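Local coordinates for protein L-lysine 6-oxidase (Marinomonas mediterranea, PDB 3WEU) that oxidises the side-chain amine of L-lysine with a cysteine tryptophylquinone cofactor, releasing ammonium and the hydrogen peroxide that makes it antibacterial, at residues F324-R329 with K336-K341; L261-F266 with I303-Q308; V660-V665 with S669-T674; C516-V521 with S585-L590. All coordinates share one frame; numbering follows the deposited sequence.

Contact 1 of 4, residues F324-R329 with K336-K341; sequences FQFDYR and KANRMK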
loop_
_atom_site.group_PDB
_atom_site.type_symbol
_atom_site.label_atom_id
_atom_site.label_comp_id
_atom_site.label_asym_id
_atom_site.label_seq_id
_atom_site.Cartn_x
_atom_site.Cartn_y
_atom_site.Cartn_z
ATOM N N PHE A 324 23.659 31.160 -34.865
ATOM C CA PHE A 324 24.296 31.804 -36.027
ATOM C C PHE A 324 25.380 32.796 -35.542
ATOM O O PHE A 324 25.463 33.989 -35.901
ATOM C CB PHE A 324 23.240 32.441 -36.984
ATOM C CG PHE A 324 22.368 31.426 -37.713
ATOM C CD1 PHE A 324 21.213 30.840 -37.063
ATOM C CD2 PHE A 324 22.674 31.056 -39.036
ATOM C CE1 PHE A 324 20.406 29.881 -37.714
ATOM C CE2 PHE A 324 21.865 30.092 -39.686
ATOM C CZ PHE A 324 20.747 29.513 -39.016
ATOM N N GLN A 325 26.201 32.287 -34.644
ATOM C CA GLN A 325 27.288 33.118 -34.123
ATOM C C GLN A 325 28.295 33.212 -35.266
ATOM O O GLN A 325 29.067 34.128 -35.288
ATOM C CB GLN A 325 27.847 32.596 -32.774
ATOM C CG GLN A 325 28.612 31.310 -32.810
ATOM C CD GLN A 325 27.786 30.020 -33.042
ATOM O OE1 GLN A 325 26.876 29.938 -33.916
ATOM N NE2 GLN A 325 28.091 29.040 -32.262
ATOM N N PHE A 326 28.263 32.253 -36.197
ATOM C CA PHE A 326 29.000 32.361 -37.435
ATOM C C PHE A 326 28.010 31.892 -38.466
ATOM O O PHE A 326 26.934 31.436 -38.145
ATOM C CB PHE A 326 30.310 31.522 -37.473
ATOM C CG PHE A 326 30.114 30.024 -37.270
ATOM C CD1 PHE A 326 29.978 29.160 -38.357
ATOM C CD2 PHE A 326 30.048 29.453 -35.972
ATOM C CE1 PHE A 326 29.786 27.752 -38.157
ATOM C CE2 PHE A 326 29.867 28.082 -35.795
ATOM C CZ PHE A 326 29.800 27.234 -36.882
ATOM N N ASP A 327 28.385 32.028 -39.704
ATOM C CA ASP A 327 27.535 31.729 -40.792
ATOM C C ASP A 327 27.476 30.249 -41.150
ATOM O O ASP A 327 28.423 29.708 -41.740
ATOM C CB ASP A 327 28.002 32.564 -42.011
ATOM C CG ASP A 327 26.956 32.558 -43.138
ATOM O OD1 ASP A 327 25.929 31.798 -43.075
ATOM O OD2 ASP A 327 27.171 33.324 -44.099
ATOM N N TYR A 328 26.367 29.581 -40.813
ATOM C CA TYR A 328 26.223 28.145 -41.036
ATOM C C TYR A 328 26.203 27.826 -42.551
ATOM O O TYR A 328 26.504 26.694 -42.932
ATOM C CB TYR A 328 25.003 27.515 -40.280
ATOM C CG TYR A 328 25.014 27.715 -38.750
ATOM C CD1 TYR A 328 26.216 27.827 -38.006
ATOM C CD2 TYR A 328 23.846 27.929 -38.051
ATOM C CE1 TYR A 328 26.191 28.072 -36.617
ATOM C CE2 TYR A 328 23.832 28.138 -36.661
ATOM C CZ TYR A 328 24.955 28.208 -35.975
ATOM O OH TYR A 328 24.850 28.451 -34.654
ATOM N N ARG A 329 25.922 28.803 -43.427
ATOM C CA ARG A 329 25.811 28.549 -44.850
ATOM C C ARG A 329 27.129 28.774 -45.552
ATOM O O ARG A 329 27.265 28.443 -46.701
ATOM C CB ARG A 329 24.720 29.459 -45.472
ATOM C CG ARG A 329 23.315 29.068 -45.017
ATOM C CD ARG A 329 22.189 29.992 -45.597
ATOM N NE ARG A 329 20.842 29.542 -45.164
ATOM C CZ ARG A 329 20.256 29.852 -43.993
ATOM N NH1 ARG A 329 20.842 30.641 -43.097
ATOM N NH2 ARG A 329 19.061 29.317 -43.671
ATOM N N LYS A 336 35.807 26.816 -42.155
ATOM C CA LYS A 336 35.862 25.399 -41.829
ATOM C C LYS A 336 36.159 25.098 -40.340
ATOM O O LYS A 336 35.539 24.209 -39.770
ATOM C CB LYS A 336 36.838 24.661 -42.713
ATOM C CG LYS A 336 36.913 23.164 -42.491
ATOM C CD LYS A 336 37.711 22.387 -43.559
ATOM C CE LYS A 336 37.868 20.954 -43.132
ATOM N NZ LYS A 336 38.755 20.210 -44.067
ATOM N N ALA A 337 37.113 25.772 -39.743
ATOM C CA ALA A 337 37.438 25.496 -38.344
ATOM C C ALA A 337 36.181 25.713 -37.475
ATOM O O ALA A 337 35.952 24.903 -36.586
ATOM C CB ALA A 337 38.602 26.347 -37.832
ATOM N N ASN A 338 35.369 26.734 -37.792
ATOM C CA ASN A 338 34.093 26.929 -37.131
ATOM C C ASN A 338 33.100 25.793 -37.318
ATOM O O ASN A 338 32.493 25.302 -36.334
ATOM C CB ASN A 338 33.420 28.196 -37.631
ATOM C CG ASN A 338 34.081 29.450 -37.142
ATOM O OD1 ASN A 338 34.695 29.474 -36.102
ATOM N ND2 ASN A 338 33.897 30.522 -37.876
ATOM N N ARG A 339 32.927 25.330 -38.560
ATOM C CA ARG A 339 31.973 24.236 -38.806
ATOM C C ARG A 339 32.429 22.944 -38.133
ATOM O O ARG A 339 31.604 22.187 -37.589
ATOM C CB ARG A 339 31.740 24.004 -40.295
ATOM C CG ARG A 339 31.064 25.172 -40.995
ATOM C CD ARG A 339 30.779 24.821 -42.446
ATOM N NE ARG A 339 31.911 25.237 -43.236
ATOM C CZ ARG A 339 32.809 24.427 -43.750
ATOM N NH1 ARG A 339 32.696 23.138 -43.608
ATOM N NH2 ARG A 339 33.814 24.924 -44.413
ATOM N N MET A 340 33.745 22.699 -38.167
ATOM C CA MET A 340 34.296 21.497 -37.576
ATOM C C MET A 340 34.155 21.512 -36.022
ATOM O O MET A 340 33.920 20.465 -35.400
ATOM C CB MET A 340 35.762 21.372 -37.914
ATOM C CG MET A 340 36.071 21.004 -39.324
ATOM S SD MET A 340 35.571 19.341 -39.739
ATOM C CE MET A 340 36.223 18.441 -38.433
ATOM N N LYS A 341 34.342 22.677 -35.430
ATOM C CA LYS A 341 34.180 22.818 -33.993
ATOM C C LYS A 341 32.721 22.472 -33.638
ATOM O O LYS A 341 32.507 21.748 -32.695
ATOM C CB LYS A 341 34.501 24.175 -33.517
ATOM C CG LYS A 341 34.701 24.231 -31.998
ATOM C CD LYS A 341 34.995 25.658 -31.591
ATOM C CE LYS A 341 36.094 25.846 -30.541
ATOM N NZ LYS A 341 36.177 24.675 -29.657
#
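The ring of Phe326 is sandwiched between Asn338 on one face and Tyr328 on the other. Asn338 CB sits over the ring centre, 3.6 Å from the centroid of Phe326 and 8° off the ring normal, a CH-pi contact. On the far face Tyr328 CE1 lies toward the rim, while Phe326 CE1 meets the edge of the tyrosine ring. The amide of Asn338 is tilted 31° to the Phe326 ring; its ND2 lies 3.7 Å from Phe326 CB and donates to Asn335 OD1. Phe326 CG stands between its own N and carbonyl carbon (chi1 59°), which swings the ring toward helix 336-344. There the ring tip reaches the helix backbone, Phe326 CZ lying 3.4 Å from Asn338 O. Arg339 CG adds a looser touch at 4.0 Å from Phe326 CE1; in the conformer given, its guanidinium bonds Trp416 O and Ser332 O. Within the loop, Tyr328 OH donates to a lone pair of Gln325 OE1 at 2.6 Å and accepts from Phe324 N. Polar bonds thus brace the loop, whereas its grip on the helix is van der Waals and CH-pi contact, the ring rim meeting a backbone carbonyl and Asn338 offering its methylene.

Contact 2 of 4, residues L261-F266 with I303-Q308; sequences LSDTCF and IQRISQ. With EDO (1,2-ethanediol), chain M.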
loop_
_atom_site.group_PDB
_atom_site.type_symbol
_atom_site.label_atom_id
_atom_site.label_comp_id
_atom_site.label_asym_id
_atom_site.label_seq_id
_atom_site.Cartn_x
_atom_site.Cartn_y
_atom_site.Cartn_z
ATOM N N LEU A 261 10.992 9.570 -35.991
ATOM C CA LEU A 261 10.887 8.216 -36.576
ATOM C C LEU A 261 11.023 8.184 -38.080
ATOM O O LEU A 261 11.520 7.194 -38.662
ATOM C CB LEU A 261 9.605 7.560 -36.134
ATOM C CG LEU A 261 9.508 6.072 -35.811
ATOM C CD1 LEU A 261 8.890 5.309 -36.919
ATOM C CD2 LEU A 261 10.749 5.355 -35.231
ATOM N N SER A 262 10.682 9.283 -38.760
ATOM C CA SER A 262 11.077 9.390 -40.187
ATOM C C SER A 262 12.594 9.378 -40.404
ATOM O O SER A 262 13.079 8.636 -41.273
ATOM C CB SER A 262 10.458 10.586 -40.891
ATOM O OG SER A 262 10.843 10.664 -42.262
ATOM N N ASP A 263 13.332 10.100 -39.578
ATOM C CA ASP A 263 14.795 10.008 -39.628
ATOM C C ASP A 263 15.211 8.528 -39.392
ATOM O O ASP A 263 16.106 8.044 -40.077
ATOM C CB ASP A 263 15.485 10.895 -38.620
ATOM C CG ASP A 263 15.167 12.321 -38.823
ATOM O OD1 ASP A 263 15.263 12.769 -39.956
ATOM O OD2 ASP A 263 14.720 12.981 -37.870
ATOM N N THR A 264 14.547 7.830 -38.475
ATOM C CA THR A 264 14.888 6.429 -38.213
ATOM C C THR A 264 14.708 5.595 -39.485
ATOM O O THR A 264 15.625 4.835 -39.920
ATOM C CB THR A 264 14.086 5.838 -37.069
ATOM O OG1 THR A 264 14.360 6.562 -35.864
ATOM C CG2 THR A 264 14.431 4.344 -36.882
ATOM N N CYS A 265 13.532 5.719 -40.101
ATOM C CA CYS A 265 13.234 4.932 -41.307
ATOM C C CYS A 265 14.208 5.277 -42.433
ATOM O O CYS A 265 14.648 4.367 -43.142
ATOM C CB CYS A 265 11.764 5.085 -41.762
ATOM S SG CYS A 265 10.641 4.300 -40.608
ATOM N N PHE A 266 14.524 6.571 -42.616
ATOM C CA PHE A 266 15.444 7.028 -43.613
ATOM C C PHE A 266 16.841 6.416 -43.394
ATOM O O PHE A 266 17.441 5.872 -44.292
ATOM C CB PHE A 266 15.514 8.582 -43.601
ATOM C CG PHE A 266 16.347 9.152 -44.687
ATOM C CD1 PHE A 266 15.910 9.053 -46.002
ATOM C CD2 PHE A 266 17.613 9.670 -44.444
ATOM C CE1 PHE A 266 16.717 9.507 -47.038
ATOM C CE2 PHE A 266 18.386 10.165 -45.462
ATOM C CZ PHE A 266 17.937 10.107 -46.772
ATOM N N ILE A 303 19.091 22.125 -36.875
ATOM C CA ILE A 303 19.258 23.360 -36.173
ATOM C C ILE A 303 17.923 23.941 -35.725
ATOM O O ILE A 303 17.798 24.402 -34.597
ATOM C CB ILE A 303 19.956 24.373 -37.106
ATOM C CG1 ILE A 303 21.353 23.878 -37.516
ATOM C CG2 ILE A 303 20.038 25.689 -36.439
ATOM C CD1 ILE A 303 21.989 24.714 -38.628
ATOM N N GLN A 304 16.921 23.897 -36.602
ATOM C CA GLN A 304 15.591 24.399 -36.249
ATOM C C GLN A 304 15.002 23.539 -35.111
ATOM O O GLN A 304 14.381 24.065 -34.221
ATOM C CB GLN A 304 14.592 24.352 -37.442
ATOM C CG GLN A 304 14.990 25.266 -38.581
ATOM C CD GLN A 304 14.113 25.114 -39.823
ATOM O OE1 GLN A 304 13.711 23.998 -40.283
ATOM N NE2 GLN A 304 13.884 26.214 -40.415
ATOM N N ARG A 305 15.169 22.212 -35.159
ATOM C CA ARG A 305 14.565 21.358 -34.118
ATOM C C ARG A 305 15.202 21.714 -32.776
ATOM O O ARG A 305 14.495 21.935 -31.809
ATOM C CB ARG A 305 14.745 19.901 -34.503
ATOM C CG ARG A 305 13.891 19.513 -35.664
ATOM C CD ARG A 305 14.425 18.291 -36.335
ATOM N NE ARG A 305 13.680 17.999 -37.542
ATOM C CZ ARG A 305 13.725 16.795 -38.113
ATOM N NH1 ARG A 305 14.468 15.831 -37.565
ATOM N NH2 ARG A 305 13.004 16.527 -39.206
ATOM N N ILE A 306 16.525 21.816 -32.747
ATOM C CA ILE A 306 17.267 22.117 -31.554
ATOM C C ILE A 306 16.717 23.440 -30.956
ATOM O O ILE A 306 16.456 23.536 -29.743
ATOM C CB ILE A 306 18.760 22.279 -31.821
ATOM C CG1 ILE A 306 19.410 20.930 -32.141
ATOM C CG2 ILE A 306 19.411 22.805 -30.592
ATOM C CD1 ILE A 306 20.771 21.086 -32.759
ATOM N N SER A 307 16.455 24.404 -31.825
ATOM C CA SER A 307 16.005 25.757 -31.402
ATOM C C SER A 307 14.636 25.811 -30.761
ATOM O O SER A 307 14.310 26.817 -30.201
ATOM C CB SER A 307 15.981 26.729 -32.588
ATOM O OG SER A 307 14.846 26.560 -33.396
ATOM N N GLN A 308 13.819 24.755 -30.913
ATOM C CA GLN A 308 12.463 24.688 -30.369
ATOM C C GLN A 308 12.409 24.086 -28.966
ATOM O O GLN A 308 11.457 24.322 -28.256
ATOM C CB GLN A 308 11.545 23.838 -31.265
ATOM C CG GLN A 308 11.241 24.383 -32.650
ATOM C CD GLN A 308 10.227 23.472 -33.397
ATOM O OE1 GLN A 308 10.498 22.237 -33.763
ATOM N NE2 GLN A 308 9.056 24.112 -33.708
HETATM C C1 EDO M . 11.797 19.861 -40.885
HETATM O O1 EDO M . 11.657 18.433 -40.966
HETATM C C2 EDO M . 11.091 20.296 -39.649
HETATM O O2 EDO M . 12.038 20.006 -38.658
HETATM O O HOH W 1 12.658 13.807 -40.024
#
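A single salt bridge spans the gap between helix 261-272 and helix 295-308, joining Asp263 to Arg305 where the backbones stay well apart, 12.6 Å between Asp263 CA and Arg305 CA. Arg305 NH1 donates to Asp263 OD2 over 2.9 Å, with an angle of 151° at the hydrogen. The carboxylate oxygen is met on its syn side and lies close to the guanidinium plane, though the two flat groups are twisted 47° apart. The arginine can bridge this distance because its chain is extended from CG to NE. Its other N-H groups are engaged as well. Arg305 NE points almost straight at O2 of a 1,2-ethanediol, 2.8 Å away at 177°, and Arg305 NH2 donates to O1 of the same molecule, which probably came from the crystallisation liquor. Arg305 NH2 also gives a bond to a water at 2.9 Å; that water returns a weak one to Asp263 OD1, so a solvent link runs beside the direct one. These partners round its edge should limit the rotation of the guanidinium in the crystal. Asp263 OD2 further accepts from Thr260 N just ahead of its helix, and Arg305 NH1 has a second acceptor in Ile258 O. Gln409 of helix 407-418 packs against both charged side chains, while helix 433-439 packs against Leu261, Ser262 and Cys265 of helix 261-272.

Contact 3 of 4, residues V660-V665 with S669-T674; sequences VLVGQV and SEDNET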
loop_
_atom_site.group_PDB
_atom_site.type_symbol
_atom_site.label_atom_id
_atom_site.label_comp_id
_atom_site.label_asym_id
_atom_site.label_seq_id
_atom_site.Cartn_x
_atom_site.Cartn_y
_atom_site.Cartn_z
ATOM N N VAL A 660 2.179 26.969 0.280
ATOM C CA VAL A 660 2.751 26.570 1.581
ATOM C C VAL A 660 3.843 27.577 1.915
ATOM O O VAL A 660 4.755 27.785 1.103
ATOM C CB VAL A 660 3.370 25.180 1.473
ATOM C CG1 VAL A 660 4.189 24.818 2.711
ATOM C CG2 VAL A 660 2.325 24.120 1.124
ATOM N N LEU A 661 3.776 28.206 3.076
ATOM C CA LEU A 661 4.786 29.125 3.499
ATOM C C LEU A 661 6.058 28.381 3.893
ATOM O O LEU A 661 5.973 27.343 4.552
ATOM C CB LEU A 661 4.283 30.018 4.631
ATOM C CG LEU A 661 3.025 30.811 4.285
ATOM C CD1 LEU A 661 2.636 31.608 5.503
ATOM C CD2 LEU A 661 3.145 31.710 3.016
ATOM N N VAL A 662 7.248 28.897 3.532
ATOM C CA VAL A 662 8.438 28.115 3.794
ATOM C C VAL A 662 8.638 27.822 5.307
ATOM O O VAL A 662 9.082 26.738 5.684
ATOM C CB VAL A 662 9.677 28.730 3.143
ATOM C CG1 VAL A 662 10.912 28.000 3.620
ATOM C CG2 VAL A 662 9.520 28.519 1.634
ATOM N N GLY A 663 8.193 28.723 6.154
ATOM C CA GLY A 663 8.332 28.483 7.575
ATOM C C GLY A 663 7.443 27.399 8.104
ATOM O O GLY A 663 7.635 26.931 9.249
ATOM N N GLN A 664 6.473 26.994 7.321
ATOM C CA GLN A 664 5.679 25.821 7.663
ATOM C C GLN A 664 6.546 24.587 7.648
ATOM O O GLN A 664 6.365 23.705 8.450
ATOM C CB GLN A 664 4.472 25.631 6.805
ATOM C CG GLN A 664 3.410 26.670 7.061
ATOM C CD GLN A 664 2.226 26.501 6.191
ATOM O OE1 GLN A 664 2.063 27.201 5.187
ATOM N NE2 GLN A 664 1.336 25.599 6.580
ATOM N N VAL A 665 7.466 24.522 6.702
ATOM C CA VAL A 665 8.409 23.436 6.613
ATOM C C VAL A 665 9.572 23.594 7.597
ATOM O O VAL A 665 9.997 22.637 8.225
ATOM C CB VAL A 665 9.008 23.383 5.198
ATOM C CG1 VAL A 665 10.086 22.301 5.132
ATOM C CG2 VAL A 665 7.931 23.229 4.174
ATOM N N SER A 669 9.442 31.281 11.380
ATOM C CA SER A 669 8.420 32.073 10.757
ATOM C C SER A 669 9.058 33.202 9.874
ATOM O O SER A 669 8.407 33.822 9.062
ATOM C CB SER A 669 7.496 32.669 11.830
ATOM O OG SER A 669 8.341 33.449 12.695
ATOM N N GLU A 670 10.312 33.531 10.080
ATOM C CA GLU A 670 10.939 34.522 9.218
ATOM C C GLU A 670 10.929 33.976 7.731
ATOM O O GLU A 670 10.872 34.738 6.814
ATOM C CB GLU A 670 12.353 34.812 9.643
ATOM C CG GLU A 670 12.915 35.912 8.770
ATOM C CD GLU A 670 14.228 36.407 9.257
ATOM O OE1 GLU A 670 14.212 36.978 10.361
ATOM O OE2 GLU A 670 15.258 36.212 8.542
ATOM N N ASP A 671 10.934 32.664 7.538
ATOM C CA ASP A 671 10.930 32.087 6.223
ATOM C C ASP A 671 9.606 32.244 5.470
ATOM O O ASP A 671 9.547 32.018 4.255
ATOM C CB ASP A 671 11.268 30.592 6.316
ATOM C CG ASP A 671 12.714 30.320 6.664
ATOM O OD1 ASP A 671 13.612 31.188 6.477
ATOM O OD2 ASP A 671 13.004 29.167 7.120
ATOM N N ASN A 672 8.547 32.688 6.139
ATOM C CA ASN A 672 7.264 32.836 5.515
ATOM C C ASN A 672 7.184 33.977 4.549
ATOM O O ASN A 672 6.157 34.115 3.943
ATOM C CB ASN A 672 6.158 33.084 6.562
ATOM C CG ASN A 672 5.931 31.862 7.419
ATOM O OD1 ASN A 672 6.466 30.760 7.150
ATOM N ND2 ASN A 672 5.075 32.022 8.424
ATOM N N GLU A 673 8.262 34.711 4.360
ATOM C CA GLU A 673 8.337 35.668 3.246
ATOM C C GLU A 673 8.382 34.975 1.892
ATOM O O GLU A 673 8.141 35.601 0.890
ATOM C CB GLU A 673 9.514 36.550 3.402
ATOM C CG GLU A 673 9.297 37.563 4.549
ATOM C CD GLU A 673 10.483 38.523 4.796
ATOM O OE1 GLU A 673 11.131 38.921 3.800
ATOM O OE2 GLU A 673 10.735 38.871 5.997
ATOM N N THR A 674 8.706 33.701 1.894
ATOM C CA THR A 674 8.765 32.859 0.729
ATOM C C THR A 674 7.732 31.743 0.787
ATOM O O THR A 674 7.416 31.208 1.895
ATOM C CB THR A 674 10.186 32.335 0.573
ATOM O OG1 THR A 674 11.095 33.427 0.456
ATOM C CG2 THR A 674 10.325 31.553 -0.599
#
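Asn672 and Val662 lose the most surface to this contact, with Leu661 next, and the three show how the turn closes on itself. The Asn672 carboxamide reaches back across the chain reversal: CG stands beside its own N (chi1 -68°), which brings OD1 to 2.9 Å from Gly663 N. That bond is weak, its angle at the hydrogen only 120°. The same oxygen presses against Leu661 CB at 3.4 Å, and Leu661 CD1 lies 3.8 Å from Asn672 CG, the two side chains crossing at about a right angle. Val662 forms the firmer polar link, its N donating to Thr674 O over 2.8 Å at 165°. Its two methyls touch different residues: Val662 CG1 meets Asp671 CB at 3.8 Å, while Val662 CG2 meets the methyl of Thr674, CG2 to CG2 at 3.9 Å. Gly663, which has no side chain, packs its backbone close against the 3-10 segment 669-673, Asn672 OD1 lying beside its N and CA. Asp671 turns its carboxylate to Thr666 OG1 at the end of helix 662-666, and Leu661 N is held by Gln664 OE1, 2.9 Å away, within its own segment. The second subunit packs here too: Gln664 NE2 bonds Gln664 O of that subunit, and Ser669 of that subunit meets Ser669 and Asn672. This is the helical connection between two antiparallel strands, 656-661 and 675-680, made by helix 662-666 and a 3-10 turn at the subunit interface.

Contact 4 of 4, residues C516-V521 with S585-L590; sequences CTIQTV and SPWDVL. With EDO (1,2-ethanediol), chain K; EDO (1,2-ethanediol), chain J.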
loop_
_atom_site.group_PDB
_atom_site.type_symbol
_atom_site.label_atom_id
_atom_site.label_comp_id
_atom_site.label_asym_id
_atom_site.label_seq_id
_atom_site.Cartn_x
_atom_site.Cartn_y
_atom_site.Cartn_z
ATOM N N CYS A 516 8.562 9.794 -18.750
ATOM C CA CYS A 516 9.277 10.502 -19.866
ATOM C C CYS A 516 9.475 11.980 -19.506
ATOM O O CYS A 516 8.774 12.869 -19.996
ATOM C CB CYS A 516 8.489 10.391 -21.160
ATOM S SG CYS A 516 9.343 11.111 -22.558
ATOM N N THR A 517 10.366 12.245 -18.594
ATOM C CA THR A 517 10.496 13.567 -18.032
ATOM C C THR A 517 11.969 13.948 -18.096
ATOM O O THR A 517 12.471 14.467 -19.153
ATOM C CB THR A 517 9.919 13.617 -16.598
ATOM O OG1 THR A 517 10.546 12.633 -15.823
ATOM C CG2 THR A 517 8.442 13.302 -16.616
ATOM N N ILE A 518 12.699 13.637 -17.026
ATOM C CA ILE A 518 14.110 13.857 -16.922
ATOM C C ILE A 518 14.752 12.600 -16.334
ATOM O O ILE A 518 14.044 11.735 -15.741
ATOM C CB ILE A 518 14.474 15.065 -16.072
ATOM C CG1 ILE A 518 13.959 14.980 -14.611
ATOM C CG2 ILE A 518 13.876 16.326 -16.734
ATOM C CD1 ILE A 518 14.869 14.206 -13.674
ATOM N N GLN A 519 16.069 12.506 -16.529
ATOM C CA GLN A 519 16.849 11.455 -15.847
ATOM C C GLN A 519 18.056 12.101 -15.243
ATOM O O GLN A 519 18.663 12.952 -15.877
ATOM C CB GLN A 519 17.306 10.433 -16.882
ATOM C CG GLN A 519 17.760 9.125 -16.262
ATOM C CD GLN A 519 16.665 8.264 -15.702
ATOM O OE1 GLN A 519 15.505 8.326 -16.112
ATOM N NE2 GLN A 519 17.043 7.426 -14.715
ATOM N N THR A 520 18.422 11.707 -14.013
ATOM C CA THR A 520 19.661 12.118 -13.425
ATOM C C THR A 520 20.683 11.036 -13.757
ATOM O O THR A 520 20.588 9.902 -13.253
ATOM C CB THR A 520 19.367 12.250 -11.892
ATOM O OG1 THR A 520 18.491 13.410 -11.749
ATOM C CG2 THR A 520 20.578 12.520 -11.167
ATOM N N VAL A 521 21.643 11.372 -14.603
ATOM C CA VAL A 521 22.546 10.406 -15.275
ATOM C C VAL A 521 24.005 10.584 -14.806
ATOM O O VAL A 521 24.617 11.664 -14.906
ATOM C CB VAL A 521 22.503 10.561 -16.811
ATOM C CG1 VAL A 521 23.233 9.412 -17.473
ATOM C CG2 VAL A 521 21.033 10.660 -17.300
ATOM N N SER A 585 6.781 15.004 -24.392
ATOM C CA SER A 585 6.427 14.875 -22.994
ATOM C C SER A 585 7.074 16.083 -22.309
ATOM O O SER A 585 8.174 16.014 -21.791
ATOM C CB SER A 585 6.922 13.575 -22.407
ATOM O OG SER A 585 6.339 13.445 -21.142
ATOM N N PRO A 586 6.441 17.253 -22.461
ATOM C CA PRO A 586 7.036 18.500 -22.005
ATOM C C PRO A 586 7.261 18.513 -20.521
ATOM O O PRO A 586 6.598 17.751 -19.765
ATOM C CB PRO A 586 5.967 19.557 -22.373
ATOM C CG PRO A 586 5.241 18.943 -23.470
ATOM C CD PRO A 586 5.152 17.481 -23.138
ATOM N N TRP A 587 8.176 19.342 -20.081
ATOM C CA TRP A 587 8.518 19.433 -18.663
ATOM C C TRP A 587 8.517 20.818 -18.125
ATOM O O TRP A 587 7.900 21.061 -17.065
ATOM C CB TRP A 587 9.835 18.718 -18.411
ATOM C CG TRP A 587 10.092 18.350 -17.002
ATOM C CD1 TRP A 587 11.167 18.702 -16.223
ATOM C CD2 TRP A 587 9.279 17.495 -16.200
ATOM N NE1 TRP A 587 11.040 18.125 -15.002
ATOM C CE2 TRP A 587 9.897 17.380 -14.958
ATOM C CE3 TRP A 587 8.084 16.866 -16.407
ATOM C CZ2 TRP A 587 9.362 16.631 -13.930
ATOM C CZ3 TRP A 587 7.522 16.123 -15.356
ATOM C CH2 TRP A 587 8.172 16.031 -14.147
ATOM N N ASP A 588 9.232 21.740 -18.791
ATOM C CA ASP A 588 9.324 23.121 -18.342
ATOM C C ASP A 588 8.660 23.975 -19.408
ATOM O O ASP A 588 9.162 24.062 -20.519
ATOM C CB ASP A 588 10.765 23.501 -18.152
ATOM C CG ASP A 588 11.520 22.468 -17.346
ATOM O OD1 ASP A 588 12.126 21.548 -17.921
ATOM O OD2 ASP A 588 11.428 22.539 -16.115
ATOM N N VAL A 589 7.502 24.530 -19.065
ATOM C CA VAL A 589 6.617 25.209 -20.028
ATOM C C VAL A 589 6.109 26.513 -19.484
ATOM O O VAL A 589 6.134 26.739 -18.249
ATOM C CB VAL A 589 5.424 24.324 -20.420
ATOM C CG1 VAL A 589 5.879 23.077 -21.133
ATOM C CG2 VAL A 589 4.530 24.008 -19.245
ATOM N N LEU A 590 5.632 27.382 -20.389
ATOM C CA LEU A 590 5.154 28.725 -20.010
ATOM C C LEU A 590 3.664 28.704 -19.804
ATOM O O LEU A 590 2.915 28.095 -20.618
ATOM C CB LEU A 590 5.527 29.738 -21.113
ATOM C CG LEU A 590 7.013 29.885 -21.459
ATOM C CD1 LEU A 590 7.142 30.981 -22.520
ATOM C CD2 LEU A 590 7.748 30.300 -20.188
HETATM C C1 EDO K . 8.569 11.013 -12.747
HETATM O O1 EDO K . 8.885 10.471 -14.020
HETATM C C2 EDO K . 8.659 12.502 -12.928
HETATM O O2 EDO K . 10.034 12.901 -13.130
HETATM C C1 EDO J . 10.720 19.073 -10.898
HETATM O O1 EDO J . 9.730 19.156 -11.920
HETATM C C2 EDO J . 12.047 19.427 -11.580
HETATM O O2 EDO J . 12.576 18.276 -12.275
HETATM O O HOH W 2 10.894 14.925 -21.514
#
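Cys516 and Ser585 meet beside the cysteine tryptophylquinone cofactor: Cys516 SG is covalently linked to the modified tryptophan at position 581, and Ser585 follows that tryptophan by four residues. The polar link is one direct bond, Ser585 OG donating to Cys516 O at 2.8 Å, in the carbonyl plane and on a lone pair. A water lies between Thr517 O and Ser585 O, in reach of both at 2.9 Å. Around the thioether the packing is close, with Ser585 CB 3.5 Å from Cys516 SG. Ser585 thus bonds the backbone of the cross-linked cysteine and packs against its sulfur.

The second group of contacts is aromatic and apolar. Thr517 CB lies over one face of the Trp587 indole, a CH-pi contact 3.6 Å from the centroid of the six-membered ring and 10° off its normal. Thr517 CG2 comes closer to the rim, 3.2 Å from Trp587 CZ3. Farther along, Ile518 CG2 packs on Trp587 CD1 at the five-membered end, and Tyr577 and Tyr579 of strand 575-579 pack against Ile518 as well.

Two 1,2-ethanediol molecules, probably from the crystallisation liquor, each bond a side chain of the contact. With OG1 between its own N and carbonyl carbon (chi1 55°), Thr517 shares a hydrogen bond with one of them. The other accepts at the indole edge, where Tyr577 OH is a weak second partner, its O2 3.1 Å from Trp587 NE1.

Contacts 2 and 4 lie nearest the middle of the chain, each about 13 Å from its centre, and are partly buried; contact 1, also partly buried, is farther out, and contact 3 is a surface contact on a projecting hairpin that reaches the second subunit. Contacts 1 and 2 are neighbours: Tyr328 packs on Ile303 of helix 295-308, which supplies the arginine of contact 2. Contact 4, about 8 Å from contact 2 at the nearest atoms, alone includes a cofactor residue. The chemistry differs accordingly: CH-pi packing in 1 and 4, with a serine-to-carbonyl bond added in 4; an ion pair in 2; one backbone bond, a weak amide bond and aliphatic packing in 3.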